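Local coordinates for pirin family protein (PDB 6D0P) that probably acts as a quercetin 2,3-dioxygenase of the pirin family, a two-domain cupin protein that binds one metal ion per subunit, at residues A[91-94]-A[95-98]; A[279-283]-A[284-288]. One frame throughout, in Å; residues are numbered along the deposited sequence. Where two conformers were deposited one is given.

In the fold
Two chain reversals, one joining strands and one ending a helix, belong to different cupin regions of the sequence. Contact 1 comes first, in the N-terminal region, where residues 91-98 carry the chain from strand 89-92, paired with strand 80-84, into strand 97-101 of a seven-stranded sheet, between 69-75 and 145-146. Contact 2 follows much later, where residues 279-288 end helix 271-282. Their centres lie about 29 Å apart, their nearest atoms about 16 Å. Both nevertheless come near the manganese site of His-64, His-66, His-108 and Glu-110: contact 1 through Ile-92 and Gln-98, contact 2 through Phe-281 and Phe-286, which pack from the end of the C-terminal helix and the segment after it onto the N-terminal domain.

Contact 1. Residues A[91-94]-A[95-98]; sequences TIKT and GDVQ
Asp-96 turns its side chain back over the bend to meet Lys-93, and the two residues are joined twice. The backbone N of Asp-96 donates to Lys-93 O at 2.8 Å, closing the turn. In the reverse direction, the backbone N of Lys-93 donates to Asp-96 OD2 at 2.9 Å, with an N-H...O angle of 156°, approaching from above the carboxylate plane. Because Asp-96 CG stands anti to its carbonyl carbon (chi1 -65°), the carboxylate is held beside its own backbone N, facing the start of the turn. The side chains of Lys-93 and Asp-96 then run side by side, Lys-93 CB lying 3.4 Å from Asp-96 OD2, while the extended lysine chain carries its amino group away. A water donates to both Thr-91 O and Asp-96 OD2, so that OD2 of the buried Asp-96 has two donors, this water and Lys-93 N; OD1 is taken by the backbone N of Ala-148.

Ile-92 supplies the apolar part. Its CG2 slides past Asp-96, 3.8 Å from Asp-96 CB, and its CD1 reaches 3.5 Å from Gln-98 CB, the two side chains crossing at about a right angle. Beyond them Ile-92 rests on Thr-73 and Ala-75 of strand 69-75, and Gln-98 OE1 accepts from the backbone N of Gln-144.

Gly-95 takes the third position with phi 92°, a backbone shape that leaves no room for a side chain beside the carbonyl oxygen of Thr-94. This is the signature of a type II beta turn, here linking strands 89-92 and 97-101 of the metal-binding cupin domain.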
# COMPACT_ATOMS: atom_id res chain seq x y z
N THR A 91 4.30 -13.82 -9.59
CA THR A 91 5.50 -13.40 -8.87
C THR A 91 5.74 -11.91 -9.07
O THR A 91 5.78 -11.42 -10.18
CB THR A 91 6.71 -14.22 -9.30
OG1 THR A 91 6.52 -15.56 -8.82
CG2 THR A 91 8.01 -13.69 -8.72
N ILE A 92 5.88 -11.21 -7.95
CA ILE A 92 6.13 -9.78 -7.92
C ILE A 92 7.65 -9.59 -7.82
O ILE A 92 8.22 -9.82 -6.76
CB ILE A 92 5.41 -9.14 -6.72
CG1 ILE A 92 3.95 -9.59 -6.62
CG2 ILE A 92 5.55 -7.62 -6.76
CD1 ILE A 92 3.24 -9.16 -5.35
N LYS A 93 8.30 -9.17 -8.89
CA LYS A 93 9.75 -8.97 -8.84
C LYS A 93 10.04 -7.56 -8.32
O LYS A 93 9.11 -6.74 -8.16
CB LYS A 93 10.38 -9.17 -10.22
CG LYS A 93 10.13 -10.50 -10.90
CD LYS A 93 10.88 -10.63 -12.22
CE LYS A 93 10.58 -11.91 -12.95
NZ LYS A 93 11.39 -12.06 -14.18
N THR A 94 11.32 -7.28 -8.05
CA THR A 94 11.71 -5.96 -7.55
C THR A 94 11.23 -4.90 -8.55
O THR A 94 11.45 -5.01 -9.76
CB THR A 94 13.23 -5.88 -7.31
OG1 THR A 94 13.51 -6.61 -6.11
CG2 THR A 94 13.74 -4.47 -7.13
N GLY A 95 10.51 -3.91 -8.06
CA GLY A 95 10.00 -2.84 -8.93
C GLY A 95 8.60 -3.12 -9.45
O GLY A 95 7.95 -2.19 -9.98
N ASP A 96 8.12 -4.36 -9.33
CA ASP A 96 6.76 -4.70 -9.79
C ASP A 96 5.73 -4.35 -8.71
O ASP A 96 6.08 -4.10 -7.53
CB ASP A 96 6.58 -6.20 -10.08
CG ASP A 96 7.40 -6.76 -11.23
OD1 ASP A 96 8.05 -5.95 -11.95
OD2 ASP A 96 7.36 -8.03 -11.41
N VAL A 97 4.46 -4.33 -9.13
CA VAL A 97 3.36 -4.12 -8.22
C VAL A 97 2.24 -5.13 -8.53
O VAL A 97 2.01 -5.49 -9.71
CB VAL A 97 2.82 -2.68 -8.33
CG1 VAL A 97 1.54 -2.50 -7.53
CG2 VAL A 97 3.87 -1.66 -7.94
N GLN A 98 1.58 -5.64 -7.48
CA GLN A 98 0.35 -6.41 -7.63
C GLN A 98 -0.79 -5.62 -6.96
O GLN A 98 -0.71 -5.33 -5.75
CB GLN A 98 0.46 -7.81 -7.02
CG GLN A 98 -0.86 -8.57 -6.96
CD GLN A 98 -1.60 -8.72 -8.27
OE1 GLN A 98 -2.76 -8.30 -8.39
NE2 GLN A 98 -0.98 -9.37 -9.26
O HOH W 1 4.93 -9.11 -11.73

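Contact 2. Residues A[279-283]-A[284-288]; sequences NDFNR and GKFGS
Phe-281 and Phe-286 meet in a T-shaped stack, the edge of the Phe-281 ring directed at the face of Phe-286. Their centroids are 5.9 Å apart and their planes stand at 83°. The Phe-286 ring also touches the helix backbone, its CD1 3.6 Å from Phe-281 CA, and presents its edge to Asp-280 CB. With chi1 near -78°, CG of Phe-286 lies beside its own backbone N, which turns the ring back onto the helix.

A water bridges the two backbones, donating to Phe-281 O and accepting from Phe-286 N. Phe-281 O also receives Gly-284 N at 3.1 Å. Lys-285 N bonds Asp-280 O at 2.9 Å.

Toward solvent, Lys-285 lays its CB, 3.3 Å away, against Asp-280 O. A second water then links its NZ to Asp-280 OD1, bridging the opposite charges without direct contact. OD2 of Asp-280 forms a salt bridge with Arg-67, and both phenylalanines pack on Pro-65 and Phe-266; the side chain of Phe-286 lies about 6 Å from that of the manganese ligand His-66.

With Gly-284 at positive phi as the C-prime residue, the bonds from Lys-285 N to Asp-280 O and from Gly-284 N to Phe-281 O make a Schellman motif that ends helix 271-282. Gly-284 also opens a type I beta turn that runs to Gly-287.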
# COMPACT_ATOMS: atom_id res chain seq x y z
N ASN A 279 -19.07 -16.45 8.47
CA ASN A 279 -19.80 -17.71 8.24
C ASN A 279 -19.32 -18.38 6.94
O ASN A 279 -19.09 -19.59 6.93
CB ASN A 279 -21.31 -17.49 8.29
CG ASN A 279 -21.78 -17.20 9.70
OD1 ASN A 279 -21.05 -17.45 10.66
ND2 ASN A 279 -22.98 -16.67 9.85
N ASP A 280 -19.19 -17.61 5.87
CA ASP A 280 -18.73 -18.12 4.57
C ASP A 280 -17.34 -18.75 4.73
O ASP A 280 -17.09 -19.87 4.25
CB ASP A 280 -18.68 -17.01 3.51
CG ASP A 280 -20.05 -16.55 3.01
OD1 ASP A 280 -21.05 -17.24 3.33
OD2 ASP A 280 -20.10 -15.50 2.33
N PHE A 281 -16.45 -18.07 5.43
CA PHE A 281 -15.09 -18.58 5.55
C PHE A 281 -15.03 -19.80 6.48
O PHE A 281 -14.34 -20.77 6.17
CB PHE A 281 -14.13 -17.51 6.05
CG PHE A 281 -12.77 -18.05 6.41
CD1 PHE A 281 -11.89 -18.47 5.42
CD2 PHE A 281 -12.37 -18.13 7.74
CE1 PHE A 281 -10.65 -18.99 5.75
CE2 PHE A 281 -11.11 -18.64 8.06
CZ PHE A 281 -10.26 -19.07 7.07
N ASN A 282 -15.72 -19.73 7.61
CA ASN A 282 -15.66 -20.80 8.59
C ASN A 282 -16.34 -22.07 8.04
O ASN A 282 -15.97 -23.16 8.44
CB ASN A 282 -16.22 -20.35 9.93
CG ASN A 282 -15.20 -19.56 10.74
OD1 ASN A 282 -14.40 -20.16 11.43
ND2 ASN A 282 -15.24 -18.24 10.66
N ARG A 283 -17.29 -21.95 7.12
CA ARG A 283 -17.97 -23.11 6.58
C ARG A 283 -17.23 -23.64 5.34
O ARG A 283 -17.75 -24.50 4.65
CB ARG A 283 -19.44 -22.78 6.30
CG ARG A 283 -20.28 -22.68 7.56
CD ARG A 283 -20.49 -24.04 8.20
NE ARG A 283 -21.58 -24.80 7.58
CZ ARG A 283 -21.88 -26.06 7.86
NH1 ARG A 283 -21.13 -26.76 8.70
NH2 ARG A 283 -22.94 -26.62 7.30
N GLY A 284 -16.04 -23.11 5.06
CA GLY A 284 -15.22 -23.60 3.93
C GLY A 284 -15.62 -23.08 2.55
O GLY A 284 -15.14 -23.62 1.55
N LYS A 285 -16.42 -22.02 2.45
CA LYS A 285 -16.86 -21.56 1.10
C LYS A 285 -15.76 -20.82 0.32
O LYS A 285 -15.96 -20.54 -0.86
CB LYS A 285 -18.10 -20.67 1.20
CG LYS A 285 -19.37 -21.40 1.61
CD LYS A 285 -20.62 -20.56 1.44
CE LYS A 285 -21.89 -21.34 1.66
NZ LYS A 285 -21.96 -21.93 3.02
N PHE A 286 -14.62 -20.49 0.93
CA PHE A 286 -13.54 -19.80 0.16
C PHE A 286 -12.63 -20.85 -0.51
O PHE A 286 -11.72 -20.47 -1.25
CB PHE A 286 -12.72 -18.87 1.06
CG PHE A 286 -13.33 -17.52 1.43
CD1 PHE A 286 -14.48 -17.43 2.19
CD2 PHE A 286 -12.68 -16.34 1.11
CE1 PHE A 286 -15.00 -16.20 2.56
CE2 PHE A 286 -13.19 -15.11 1.49
CZ PHE A 286 -14.35 -15.04 2.23
N GLY A 287 -12.82 -22.15 -0.22
CA GLY A 287 -12.02 -23.23 -0.87
C GLY A 287 -10.74 -23.59 -0.12
O GLY A 287 -10.68 -23.49 1.11
N SER A 288 -9.71 -24.01 -0.85
CA SER A 288 -8.41 -24.39 -0.26
C SER A 288 -7.29 -24.35 -1.31
O SER A 288 -7.54 -24.46 -2.52
CB SER A 288 -8.49 -25.76 0.39
OG SER A 288 -8.85 -26.75 -0.57
O HOH W 2 -22.21 -19.32 4.76
O HOH W 3 -13.56 -21.04 3.53